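Pyrroline carboxylate reductase (Plasmodium falciparum, PDB 2RCY) binds NADP in a Rossmann-type domain and probably reduces 1-pyrroline-5-carboxylate to proline. Local coordinates at residues 7-12 and 17-22; 34-37 and 43-46; 47-52 and 56-61. All coordinates share one frame; numbering follows the deposited sequence.

Contact 1. Residues 7-12 and 17-22; sequences LGFMGL and SALAHG. With NAP (NADP nicotinamide-adenine-dinucleotide phosphate), chain G.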
loop_
_atom_site.group_PDB
_atom_site.type_symbol
_atom_site.label_atom_id
_atom_site.label_comp_id
_atom_site.label_asym_id
_atom_site.label_seq_id
_atom_site.Cartn_x
_atom_site.Cartn_y
_atom_site.Cartn_z
ATOM N N LEU A 7 8.408 -21.706 49.044
ATOM C CA LEU A 7 7.907 -21.191 47.777
ATOM C C LEU A 7 7.526 -22.350 46.861
ATOM O O LEU A 7 8.305 -23.288 46.677
ATOM C CB LEU A 7 8.968 -20.314 47.103
ATOM C CG LEU A 7 8.584 -18.933 46.556
ATOM C CD1 LEU A 7 9.727 -18.360 45.728
ATOM C CD2 LEU A 7 7.309 -18.964 45.734
ATOM N N GLY A 8 6.325 -22.279 46.292
ATOM C CA GLY A 8 5.824 -23.330 45.411
ATOM C C GLY A 8 5.449 -22.828 44.031
ATOM O O GLY A 8 4.737 -21.835 43.896
ATOM N N PHE A 9 5.933 -23.527 43.008
ATOM C CA PHE A 9 5.666 -23.161 41.620
ATOM C C PHE A 9 4.766 -24.184 40.935
ATOM O O PHE A 9 5.179 -25.313 40.664
ATOM C CB PHE A 9 6.977 -22.989 40.842
ATOM C CG PHE A 9 7.740 -21.750 41.211
ATOM C CD1 PHE A 9 8.692 -21.777 42.223
ATOM C CD2 PHE A 9 7.505 -20.551 40.543
ATOM C CE1 PHE A 9 9.398 -20.629 42.569
ATOM C CE2 PHE A 9 8.204 -19.397 40.880
ATOM C CZ PHE A 9 9.153 -19.436 41.895
HETATM N N MSE A 10 3.530 -23.777 40.663
HETATM C CA MSE A 10 2.574 -24.630 39.966
HETATM C C MSE A 10 2.799 -24.520 38.460
HETATM O O MSE A 10 2.254 -23.632 37.800
HETATM C CB MSE A 10 1.135 -24.269 40.354
HETATM C CG MSE A 10 0.877 -24.324 41.857
HETATM SE SE MSE A 10 -1.000 -24.257 42.384
HETATM C CE MSE A 10 -1.484 -22.538 41.615
ATOM N N GLY A 11 3.621 -25.425 37.935
ATOM C CA GLY A 11 4.023 -25.409 36.531
ATOM C C GLY A 11 5.416 -24.836 36.346
ATOM O O GLY A 11 5.715 -23.747 36.841
ATOM N N LEU A 12 6.271 -25.575 35.644
ATOM C CA LEU A 12 7.618 -25.103 35.319
ATOM C C LEU A 12 7.866 -25.075 33.813
ATOM O O LEU A 12 8.709 -25.812 33.295
ATOM C CB LEU A 12 8.696 -25.941 36.019
ATOM C CG LEU A 12 9.130 -25.648 37.459
ATOM C CD1 LEU A 12 10.518 -26.224 37.675
ATOM C CD2 LEU A 12 9.131 -24.163 37.799
ATOM N N SER A 17 10.115 -21.908 34.990
ATOM C CA SER A 17 11.506 -22.298 35.235
ATOM C C SER A 17 12.450 -21.098 35.289
ATOM O O SER A 17 13.378 -21.074 36.098
ATOM C CB SER A 17 11.983 -23.296 34.179
ATOM O OG SER A 17 11.960 -22.719 32.887
ATOM N N ALA A 18 12.208 -20.110 34.427
ATOM C CA ALA A 18 13.008 -18.884 34.399
ATOM C C ALA A 18 12.880 -18.099 35.703
ATOM O O ALA A 18 13.864 -17.554 36.207
ATOM C CB ALA A 18 12.618 -18.016 33.212
ATOM N N LEU A 19 11.664 -18.053 36.246
ATOM C CA LEU A 19 11.403 -17.383 37.515
ATOM C C LEU A 19 11.935 -18.195 38.691
ATOM O O LEU A 19 12.511 -17.638 39.623
ATOM C CB LEU A 19 9.903 -17.105 37.686
ATOM C CG LEU A 19 9.462 -16.196 38.840
ATOM C CD1 LEU A 19 9.974 -14.768 38.659
ATOM C CD2 LEU A 19 7.946 -16.208 38.977
ATOM N N ALA A 20 11.742 -19.511 38.632
ATOM C CA ALA A 20 12.182 -20.418 39.689
ATOM C C ALA A 20 13.699 -20.401 39.857
ATOM O O ALA A 20 14.200 -20.270 40.976
ATOM C CB ALA A 20 11.686 -21.832 39.417
ATOM N N HIS A 21 14.419 -20.520 38.743
ATOM C CA HIS A 21 15.882 -20.513 38.755
ATOM C C HIS A 21 16.456 -19.116 38.991
ATOM O O HIS A 21 17.589 -18.976 39.456
ATOM C CB HIS A 21 16.444 -21.117 37.464
ATOM C CG HIS A 21 16.007 -22.527 37.212
ATOM N ND1 HIS A 21 15.445 -22.930 36.019
ATOM C CD2 HIS A 21 16.040 -23.627 38.001
ATOM C CE1 HIS A 21 15.157 -24.218 36.082
ATOM N NE2 HIS A 21 15.508 -24.665 37.275
ATOM N N GLY A 22 15.669 -18.092 38.670
ATOM C CA GLY A 22 16.047 -16.706 38.928
ATOM C C GLY A 22 16.117 -16.397 40.413
ATOM O O GLY A 22 17.019 -15.687 40.864
HETATM P PA NAP G . 4.388 -23.090 29.036
HETATM O O1A NAP G . 5.850 -23.103 28.666
HETATM O O2A NAP G . 3.409 -23.889 28.210
HETATM O O5B NAP G . 4.266 -23.505 30.588
HETATM C C5B NAP G . 3.152 -24.223 31.112
HETATM C C4B NAP G . 3.690 -25.341 31.994
HETATM O O4B NAP G . 2.700 -25.776 32.928
HETATM C C3B NAP G . 4.098 -26.555 31.171
HETATM O O3B NAP G . 5.495 -26.805 31.355
HETATM C C2B NAP G . 3.268 -27.710 31.701
HETATM O O2B NAP G . 4.053 -28.888 31.888
HETATM C C1B NAP G . 2.725 -27.202 33.030
HETATM N N9A NAP G . 1.364 -27.710 33.351
HETATM C C8A NAP G . 0.422 -28.118 32.484
HETATM N N7A NAP G . -0.678 -28.502 33.170
HETATM C C5A NAP G . -0.420 -28.327 34.480
HETATM C C6A NAP G . -1.157 -28.542 35.641
HETATM N N6A NAP G . -2.420 -29.028 35.576
HETATM N N1A NAP G . -0.600 -28.258 36.841
HETATM C C2A NAP G . 0.651 -27.776 36.925
HETATM N N3A NAP G . 1.382 -27.560 35.819
HETATM C C4A NAP G . 0.868 -27.826 34.588
HETATM O O3 NAP G . 3.877 -21.565 29.077
HETATM P PN NAP G . 4.764 -20.389 29.728
HETATM O O1N NAP G . 5.337 -19.565 28.602
HETATM O O2N NAP G . 5.680 -20.974 30.777
HETATM O O5D NAP G . 3.664 -19.473 30.455
HETATM C C5D NAP G . 3.027 -19.858 31.670
HETATM C C4D NAP G . 2.336 -18.637 32.270
HETATM O O4D NAP G . 3.288 -17.596 32.499
HETATM C C3D NAP G . 1.263 -18.069 31.349
HETATM O O3D NAP G . 0.060 -17.905 32.102
HETATM C C2D NAP G . 1.796 -16.725 30.885
HETATM O O2D NAP G . 0.771 -15.730 30.805
HETATM C C1D NAP G . 2.816 -16.359 31.951
HETATM N N1N NAP G . 3.926 -15.548 31.436
HETATM C C2N NAP G . 4.789 -16.056 30.537
HETATM C C3N NAP G . 5.847 -15.286 30.059
HETATM C C7N NAP G . 6.810 -15.863 29.064
HETATM O O7N NAP G . 6.629 -17.088 28.576
HETATM N N7N NAP G . 7.808 -15.191 28.703
HETATM C C4N NAP G . 6.006 -13.978 30.518
HETATM C C5N NAP G . 5.102 -13.476 31.447
HETATM C C6N NAP G . 4.064 -14.291 31.892
HETATM P P2B NAP G . 4.383 -29.903 30.677
HETATM O O1X NAP G . 4.849 -31.156 31.383
HETATM O O2X NAP G . 3.078 -30.057 29.930
HETATM O O3X NAP G . 5.469 -29.208 29.892
#
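Phe9 of strand 7-10 and Ala20 of helix 14-26 meet in the first beta-alpha-beta unit of the Rossmann-type nucleotide-binding domain, where Gly11 begins a sequence consistent with the GxGxxG motif of dinucleotide-binding folds. The main interaction is CH-pi: CB of Ala20 stands over the centre of the Phe9 ring, 11° off the ring normal and 4.1 Å from the centroid. Phe9 CG lies anti to its own carbonyl carbon (chi1 -72°), which swings the ring from the strand to the helix.

Aliphatic contacts complete the interface. Leu19 reaches the Phe9 ring at its edge and in its plane, CD2 of Leu19 lying 3.7 Å from CE2 of Phe9, and the two side chains cross at about a right angle. Thus one ring is met on a face and at an edge by consecutive helix residues. Leu12 uses a single branch: its CD2 is 3.8 Å from Ala20 CB and also abuts the backbone N of Ser17. No hydrogen bond joins the segments; Ser17 OG is bonded instead to Gly13 O in the intervening turn.

The cofactor lies against the end of this strand. Gly11, which has no side chain, sits close against the adenosine half of the dinucleotide. Its bare CA approaches the adenine, 3.5 Å from NAP N3A.

Contact 2. Residues 34-37 and 43-46; sequences LFYY and NTTL. With NAP (NADP nicotinamide-adenine-dinucleotide phosphate), chain G.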
loop_
_atom_site.group_PDB
_atom_site.type_symbol
_atom_site.label_atom_id
_atom_site.label_comp_id
_atom_site.label_asym_id
_atom_site.label_seq_id
_atom_site.Cartn_x
_atom_site.Cartn_y
_atom_site.Cartn_z
ATOM N N LEU A 34 12.330 -24.493 48.057
ATOM C CA LEU A 34 11.759 -24.225 46.740
ATOM C C LEU A 34 11.153 -25.498 46.155
ATOM O O LEU A 34 11.843 -26.508 45.991
ATOM C CB LEU A 34 12.811 -23.636 45.794
ATOM C CG LEU A 34 12.902 -22.111 45.665
ATOM C CD1 LEU A 34 13.346 -21.447 46.962
ATOM C CD2 LEU A 34 13.845 -21.733 44.533
ATOM N N PHE A 35 9.858 -25.437 45.850
ATOM C CA PHE A 35 9.106 -26.602 45.378
ATOM C C PHE A 35 8.387 -26.327 44.059
ATOM O O PHE A 35 8.167 -25.170 43.693
ATOM C CB PHE A 35 8.093 -27.054 46.438
ATOM C CG PHE A 35 8.703 -27.345 47.784
ATOM C CD1 PHE A 35 8.713 -26.373 48.781
ATOM C CD2 PHE A 35 9.261 -28.590 48.057
ATOM C CE1 PHE A 35 9.275 -26.635 50.028
ATOM C CE2 PHE A 35 9.825 -28.863 49.300
ATOM C CZ PHE A 35 9.831 -27.884 50.288
ATOM N N TYR A 36 8.027 -27.398 43.353
ATOM C CA TYR A 36 7.289 -27.296 42.093
ATOM C C TYR A 36 6.459 -28.547 41.794
ATOM O O TYR A 36 6.741 -29.630 42.314
ATOM C CB TYR A 36 8.245 -27.008 40.924
ATOM C CG TYR A 36 8.846 -28.243 40.283
ATOM C CD1 TYR A 36 9.959 -28.873 40.841
ATOM C CD2 TYR A 36 8.303 -28.780 39.113
ATOM C CE1 TYR A 36 10.512 -30.009 40.254
ATOM C CE2 TYR A 36 8.848 -29.914 38.517
ATOM C CZ TYR A 36 9.952 -30.522 39.092
ATOM O OH TYR A 36 10.494 -31.643 38.506
ATOM N N TYR A 37 5.437 -28.382 40.955
ATOM C CA TYR A 37 4.722 -29.512 40.359
ATOM C C TYR A 37 4.437 -29.289 38.876
ATOM O O TYR A 37 4.124 -28.177 38.448
ATOM C CB TYR A 37 3.413 -29.829 41.100
ATOM C CG TYR A 37 2.520 -30.797 40.339
ATOM C CD1 TYR A 37 2.784 -32.167 40.333
ATOM C CD2 TYR A 37 1.429 -30.337 39.601
ATOM C CE1 TYR A 37 1.977 -33.053 39.624
ATOM C CE2 TYR A 37 0.615 -31.214 38.891
ATOM C CZ TYR A 37 0.896 -32.569 38.907
ATOM O OH TYR A 37 0.094 -33.439 38.206
ATOM N N ASN A 43 13.973 -30.918 34.378
ATOM C CA ASN A 43 15.391 -30.810 34.707
ATOM C C ASN A 43 15.643 -29.521 35.486
ATOM O O ASN A 43 15.942 -28.474 34.904
ATOM C CB ASN A 43 16.250 -30.870 33.440
ATOM N N THR A 44 15.506 -29.611 36.807
ATOM C CA THR A 44 15.566 -28.441 37.685
ATOM C C THR A 44 16.130 -28.775 39.070
ATOM O O THR A 44 16.093 -29.929 39.508
ATOM C CB THR A 44 14.171 -27.765 37.821
ATOM O OG1 THR A 44 14.249 -26.665 38.736
ATOM C CG2 THR A 44 13.123 -28.757 38.311
ATOM N N THR A 45 16.649 -27.753 39.747
ATOM C CA THR A 45 17.204 -27.898 41.093
ATOM C C THR A 45 16.114 -27.874 42.169
ATOM O O THR A 45 16.354 -28.267 43.315
ATOM C CB THR A 45 18.259 -26.806 41.398
ATOM O OG1 THR A 45 17.683 -25.508 41.203
ATOM C CG2 THR A 45 19.480 -26.960 40.496
ATOM N N LEU A 46 14.922 -27.418 41.789
ATOM C CA LEU A 46 13.779 -27.341 42.699
ATOM C C LEU A 46 13.221 -28.716 43.048
ATOM O O LEU A 46 13.287 -29.648 42.242
ATOM C CB LEU A 46 12.675 -26.455 42.110
ATOM C CG LEU A 46 12.803 -24.946 42.334
ATOM C CD1 LEU A 46 13.774 -24.299 41.350
ATOM C CD2 LEU A 46 11.437 -24.290 42.244
HETATM P PA NAP G . 4.388 -23.090 29.036
HETATM O O1A NAP G . 5.850 -23.103 28.666
HETATM O O2A NAP G . 3.409 -23.889 28.210
HETATM O O5B NAP G . 4.266 -23.505 30.588
HETATM C C5B NAP G . 3.152 -24.223 31.112
HETATM C C4B NAP G . 3.690 -25.341 31.994
HETATM O O4B NAP G . 2.700 -25.776 32.928
HETATM C C3B NAP G . 4.098 -26.555 31.171
HETATM O O3B NAP G . 5.495 -26.805 31.355
HETATM C C2B NAP G . 3.268 -27.710 31.701
HETATM O O2B NAP G . 4.053 -28.888 31.888
HETATM C C1B NAP G . 2.725 -27.202 33.030
HETATM N N9A NAP G . 1.364 -27.710 33.351
HETATM C C8A NAP G . 0.422 -28.118 32.484
HETATM N N7A NAP G . -0.678 -28.502 33.170
HETATM C C5A NAP G . -0.420 -28.327 34.480
HETATM C C6A NAP G . -1.157 -28.542 35.641
HETATM N N6A NAP G . -2.420 -29.028 35.576
HETATM N N1A NAP G . -0.600 -28.258 36.841
HETATM C C2A NAP G . 0.651 -27.776 36.925
HETATM N N3A NAP G . 1.382 -27.560 35.819
HETATM C C4A NAP G . 0.868 -27.826 34.588
HETATM O O3 NAP G . 3.877 -21.565 29.077
HETATM P PN NAP G . 4.764 -20.389 29.728
HETATM O O1N NAP G . 5.337 -19.565 28.602
HETATM O O2N NAP G . 5.680 -20.974 30.777
HETATM O O5D NAP G . 3.664 -19.473 30.455
HETATM C C5D NAP G . 3.027 -19.858 31.670
HETATM C C4D NAP G . 2.336 -18.637 32.270
HETATM O O4D NAP G . 3.288 -17.596 32.499
HETATM C C3D NAP G . 1.263 -18.069 31.349
HETATM O O3D NAP G . 0.060 -17.905 32.102
HETATM C C2D NAP G . 1.796 -16.725 30.885
HETATM O O2D NAP G . 0.771 -15.730 30.805
HETATM C C1D NAP G . 2.816 -16.359 31.951
HETATM N N1N NAP G . 3.926 -15.548 31.436
HETATM C C2N NAP G . 4.789 -16.056 30.537
HETATM C C3N NAP G . 5.847 -15.286 30.059
HETATM C C7N NAP G . 6.810 -15.863 29.064
HETATM O O7N NAP G . 6.629 -17.088 28.576
HETATM N N7N NAP G . 7.808 -15.191 28.703
HETATM C C4N NAP G . 6.006 -13.978 30.518
HETATM C C5N NAP G . 5.102 -13.476 31.447
HETATM C C6N NAP G . 4.064 -14.291 31.892
HETATM P P2B NAP G . 4.383 -29.903 30.677
HETATM O O1X NAP G . 4.849 -31.156 31.383
HETATM O O2X NAP G . 3.078 -30.057 29.930
HETATM O O3X NAP G . 5.469 -29.208 29.892
#
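Leu46 and Leu34 form the aliphatic half of this contact, with CG of Leu46 3.7 Å from CB of Leu34 and the two side chains crossing at a slant. The CD2 branch of Leu46 lies 3.7 Å from the backbone O of Phe35, so the leucine spans both side chain and main chain of strand 34-37.

Tyr36 forms the aromatic half. Its CE1 meets the carbonyl O of Leu46 at 3.4 Å, at the ring edge and near the ring plane, while CD1 packs on Leu46 CB. The Thr44 side chain points back at Tyr36, its CG2 3.5 Å from Tyr36 CE1. With OG1 anti to the backbone N (chi1 177°), CG2 falls between the backbone N and the carbonyl carbon and points to the ring.

In the next shell, Thr44 OG1 accepts from the backbone N of Leu46 at 3.2 Å, with a nearly straight N-H...O angle of 171°. This ST turn bends the loop so that Thr44 and Leu46 both face the strand. OG1 is also hydrogen-bonded to NE2 of His21 on helix 14-26, and Tyr36 OH to the backbone N of Lys42, an NADP-binding residue.

Farther along the strand, Tyr37 brings CD2 to 3.8 Å from NAP C2A of the adenine. The two segments share no hydrogen bond: mainly apolar contacts, with two carbonyl oxygens beside carbon atoms, join them, whereas the polar bonds set the shape of the loop that continues from the cofactor-binding residue Lys42.

Contact 3. Residues 47-52 and 56-61; sequences NYMSSN and ARHCDI. With NAP (NADP nicotinamide-adenine-dinucleotide phosphate), chain G.
Met49, a selenomethionine, lays its terminal methyl over one face of the His58 imidazole, joining the chain that follows strand 47-48 to the region of helix 52-58 in the Rossmann-type domain. CE of Met49 sits 3.5 Å above the ring plane and offset toward the rim, nearest to CG of His58 at 3.6 Å. The CH-pi geometry is 3.8 Å from CE to the ring centroid, 25° off the normal. Selenium is farther away, 5.0 Å from Met49 SE to the His58 centroid, and oblique to the ring, so the methyl makes the close approach.

The two side chains cross at about a right angle. His58 CG is anti to its backbone N (chi1 -172°), carrying the imidazole out to the methyl, while the Met49 chain bends at chi2 to bring CE over the ring. The same imidazole meets the Phe35 ring edge-to-face, so it touches both Met49 and Phe35 of strand 34-37.

At the other end of the contact, the helix itself provides the link. Ser51 occupies the N-cap position: its side chain caps a backbone N of the first turn, and its OG is also hydrogen-bonded to Glu54 OE1. Asn52 then begins the first turn; its side chain borders the adenine and touches Tyr37 and Met10, consistent with its predicted role in NADPH binding. Its carbonyl receives the sole hydrogen bond between the segments: Ala56 N donates to Asn52 O at 2.8 Å with an N-H...O angle of 147°.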
loop_
_atom_site.group_PDB
_atom_site.type_symbol
_atom_site.label_atom_id
_atom_site.label_comp_id
_atom_site.label_asym_id
_atom_site.label_seq_id
_atom_site.Cartn_x
_atom_site.Cartn_y
_atom_site.Cartn_z
ATOM N N ASN A 47 12.672 -28.829 44.256
ATOM C CA ASN A 47 12.150 -30.094 44.764
ATOM C C ASN A 47 10.761 -30.415 44.217
ATOM O O ASN A 47 9.829 -29.620 44.358
ATOM C CB ASN A 47 12.135 -30.089 46.297
ATOM C CG ASN A 47 13.515 -29.871 46.894
ATOM O OD1 ASN A 47 14.413 -30.699 46.737
ATOM N ND2 ASN A 47 13.687 -28.751 47.588
ATOM N N TYR A 48 10.636 -31.584 43.591
ATOM C CA TYR A 48 9.371 -32.031 43.012
ATOM C C TYR A 48 8.352 -32.390 44.089
ATOM O O TYR A 48 8.701 -32.957 45.128
ATOM C CB TYR A 48 9.599 -33.226 42.078
ATOM C CG TYR A 48 8.346 -33.732 41.390
ATOM C CD1 TYR A 48 7.878 -33.131 40.220
ATOM C CD2 TYR A 48 7.631 -34.815 41.905
ATOM C CE1 TYR A 48 6.728 -33.593 39.585
ATOM C CE2 TYR A 48 6.481 -35.285 41.277
ATOM C CZ TYR A 48 6.036 -34.670 40.117
ATOM O OH TYR A 48 4.899 -35.130 39.492
HETATM N N MSE A 49 7.093 -32.048 43.830
HETATM C CA MSE A 49 5.996 -32.405 44.721
HETATM C C MSE A 49 4.900 -33.136 43.949
HETATM O O MSE A 49 4.720 -32.910 42.750
HETATM C CB MSE A 49 5.450 -31.165 45.427
HETATM C CG MSE A 49 5.114 -31.411 46.882
HETATM SE SE MSE A 49 5.645 -29.928 48.024
HETATM C CE MSE A 49 5.870 -30.925 49.687
ATOM N N SER A 50 4.177 -34.010 44.648
ATOM C CA SER A 50 3.237 -34.950 44.027
ATOM C C SER A 50 2.063 -34.303 43.285
ATOM O O SER A 50 1.622 -34.817 42.255
ATOM C CB SER A 50 2.718 -35.942 45.072
ATOM O OG SER A 50 1.979 -36.988 44.464
ATOM N N SER A 51 1.560 -33.186 43.812
ATOM C CA SER A 51 0.433 -32.473 43.205
ATOM C C SER A 51 0.430 -30.988 43.570
ATOM O O SER A 51 1.196 -30.551 44.431
ATOM C CB SER A 51 -0.896 -33.119 43.616
ATOM O OG SER A 51 -1.108 -33.021 45.014
ATOM N N ASN A 52 -0.436 -30.222 42.905
ATOM C CA ASN A 52 -0.632 -28.806 43.215
ATOM C C ASN A 52 -1.274 -28.594 44.581
ATOM O O ASN A 52 -0.985 -27.610 45.263
ATOM C CB ASN A 52 -1.483 -28.127 42.137
ATOM C CG ASN A 52 -0.743 -27.954 40.821
ATOM O OD1 ASN A 52 -1.325 -28.118 39.749
ATOM N ND2 ASN A 52 0.541 -27.616 40.894
ATOM N N ALA A 56 0.276 -26.639 47.614
ATOM C CA ALA A 56 -0.424 -25.527 48.255
ATOM C C ALA A 56 -0.576 -25.732 49.761
ATOM O O ALA A 56 -0.598 -24.765 50.524
ATOM C CB ALA A 56 -1.787 -25.308 47.607
ATOM N N ARG A 57 -0.678 -26.993 50.177
ATOM C CA ARG A 57 -0.826 -27.345 51.589
ATOM C C ARG A 57 0.493 -27.227 52.354
ATOM O O ARG A 57 0.493 -27.007 53.568
ATOM C CB ARG A 57 -1.389 -28.761 51.731
ATOM N N HIS A 58 1.605 -27.362 51.636
ATOM C CA HIS A 58 2.937 -27.330 52.240
ATOM C C HIS A 58 3.557 -25.933 52.214
ATOM O O HIS A 58 4.076 -25.461 53.229
ATOM C CB HIS A 58 3.856 -28.332 51.535
ATOM C CG HIS A 58 5.185 -28.510 52.202
ATOM N ND1 HIS A 58 5.347 -29.255 53.351
ATOM C CD2 HIS A 58 6.415 -28.051 51.874
ATOM C CE1 HIS A 58 6.619 -29.241 53.705
ATOM N NE2 HIS A 58 7.289 -28.519 52.826
ATOM N N CYS A 59 3.491 -25.282 51.054
ATOM C CA CYS A 59 4.145 -23.992 50.837
ATOM C C CYS A 59 3.384 -22.821 51.449
ATOM O O CYS A 59 2.170 -22.891 51.648
ATOM C CB CYS A 59 4.368 -23.758 49.344
ATOM S SG CYS A 59 5.365 -25.033 48.559
ATOM N N ASP A 60 4.114 -21.746 51.740
ATOM C CA ASP A 60 3.542 -20.529 52.316
ATOM C C ASP A 60 3.146 -19.540 51.223
ATOM O O ASP A 60 2.140 -18.839 51.343
ATOM C CB ASP A 60 4.536 -19.872 53.279
ATOM C CG ASP A 60 5.024 -20.823 54.354
ATOM O OD1 ASP A 60 4.232 -21.160 55.261
ATOM O OD2 ASP A 60 6.202 -21.229 54.292
ATOM N N ILE A 61 3.956 -19.486 50.168
ATOM C CA ILE A 61 3.671 -18.665 48.996
ATOM C C ILE A 61 3.567 -19.564 47.764
ATOM O O ILE A 61 4.489 -20.325 47.456
ATOM C CB ILE A 61 4.732 -17.546 48.796
ATOM C CG1 ILE A 61 4.617 -16.502 49.915
ATOM C CG2 ILE A 61 4.576 -16.882 47.426
ATOM C CD1 ILE A 61 5.742 -15.478 49.950
HETATM P PA NAP G . 4.388 -23.090 29.036
HETATM O O1A NAP G . 5.850 -23.103 28.666
HETATM O O2A NAP G . 3.409 -23.889 28.210
HETATM O O5B NAP G . 4.266 -23.505 30.588
HETATM C C5B NAP G . 3.152 -24.223 31.112
HETATM C C4B NAP G . 3.690 -25.341 31.994
HETATM O O4B NAP G . 2.700 -25.776 32.928
HETATM C C3B NAP G . 4.098 -26.555 31.171
HETATM O O3B NAP G . 5.495 -26.805 31.355
HETATM C C2B NAP G . 3.268 -27.710 31.701
HETATM O O2B NAP G . 4.053 -28.888 31.888
HETATM C C1B NAP G . 2.725 -27.202 33.030
HETATM N N9A NAP G . 1.364 -27.710 33.351
HETATM C C8A NAP G . 0.422 -28.118 32.484
HETATM N N7A NAP G . -0.678 -28.502 33.170
HETATM C C5A NAP G . -0.420 -28.327 34.480
HETATM C C6A NAP G . -1.157 -28.542 35.641
HETATM N N6A NAP G . -2.420 -29.028 35.576
HETATM N N1A NAP G . -0.600 -28.258 36.841
HETATM C C2A NAP G . 0.651 -27.776 36.925
HETATM N N3A NAP G . 1.382 -27.560 35.819
HETATM C C4A NAP G . 0.868 -27.826 34.588
HETATM O O3 NAP G . 3.877 -21.565 29.077
HETATM P PN NAP G . 4.764 -20.389 29.728
HETATM O O1N NAP G . 5.337 -19.565 28.602
HETATM O O2N NAP G . 5.680 -20.974 30.777
HETATM O O5D NAP G . 3.664 -19.473 30.455
HETATM C C5D NAP G . 3.027 -19.858 31.670
HETATM C C4D NAP G . 2.336 -18.637 32.270
HETATM O O4D NAP G . 3.288 -17.596 32.499
HETATM C C3D NAP G . 1.263 -18.069 31.349
HETATM O O3D NAP G . 0.060 -17.905 32.102
HETATM C C2D NAP G . 1.796 -16.725 30.885
HETATM O O2D NAP G . 0.771 -15.730 30.805
HETATM C C1D NAP G . 2.816 -16.359 31.951
HETATM N N1N NAP G . 3.926 -15.548 31.436
HETATM C C2N NAP G . 4.789 -16.056 30.537
HETATM C C3N NAP G . 5.847 -15.286 30.059
HETATM C C7N NAP G . 6.810 -15.863 29.064
HETATM O O7N NAP G . 6.629 -17.088 28.576
HETATM N N7N NAP G . 7.808 -15.191 28.703
HETATM C C4N NAP G . 6.006 -13.978 30.518
HETATM C C5N NAP G . 5.102 -13.476 31.447
HETATM C C6N NAP G . 4.064 -14.291 31.892
HETATM P P2B NAP G . 4.383 -29.903 30.677
HETATM O O1X NAP G . 4.849 -31.156 31.383
HETATM O O2X NAP G . 3.078 -30.057 29.930
HETATM O O3X NAP G . 5.469 -29.208 29.892
#

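From the N terminus, contact 1 closes the turn between strand 7-10 and helix 14-26, contact 2 folds the loop after strand 34-37 back on that strand, and contact 3 folds helix 52-58 back on the chain leaving strand 47-48. The three follow in series, without nesting or crossing. Neighbouring strands join them: Leu7 O to Phe35 N (2.8 Å) is a probable hydrogen bond between contacts 1 and 2, and Tyr36 O to Met49 N (2.9 Å) between 2 and 3. Gly8 N to Ile61 O (2.9 Å) probably pairs contact 1 with contact 3 on the other side of strand 7-10. All three touch the NADP.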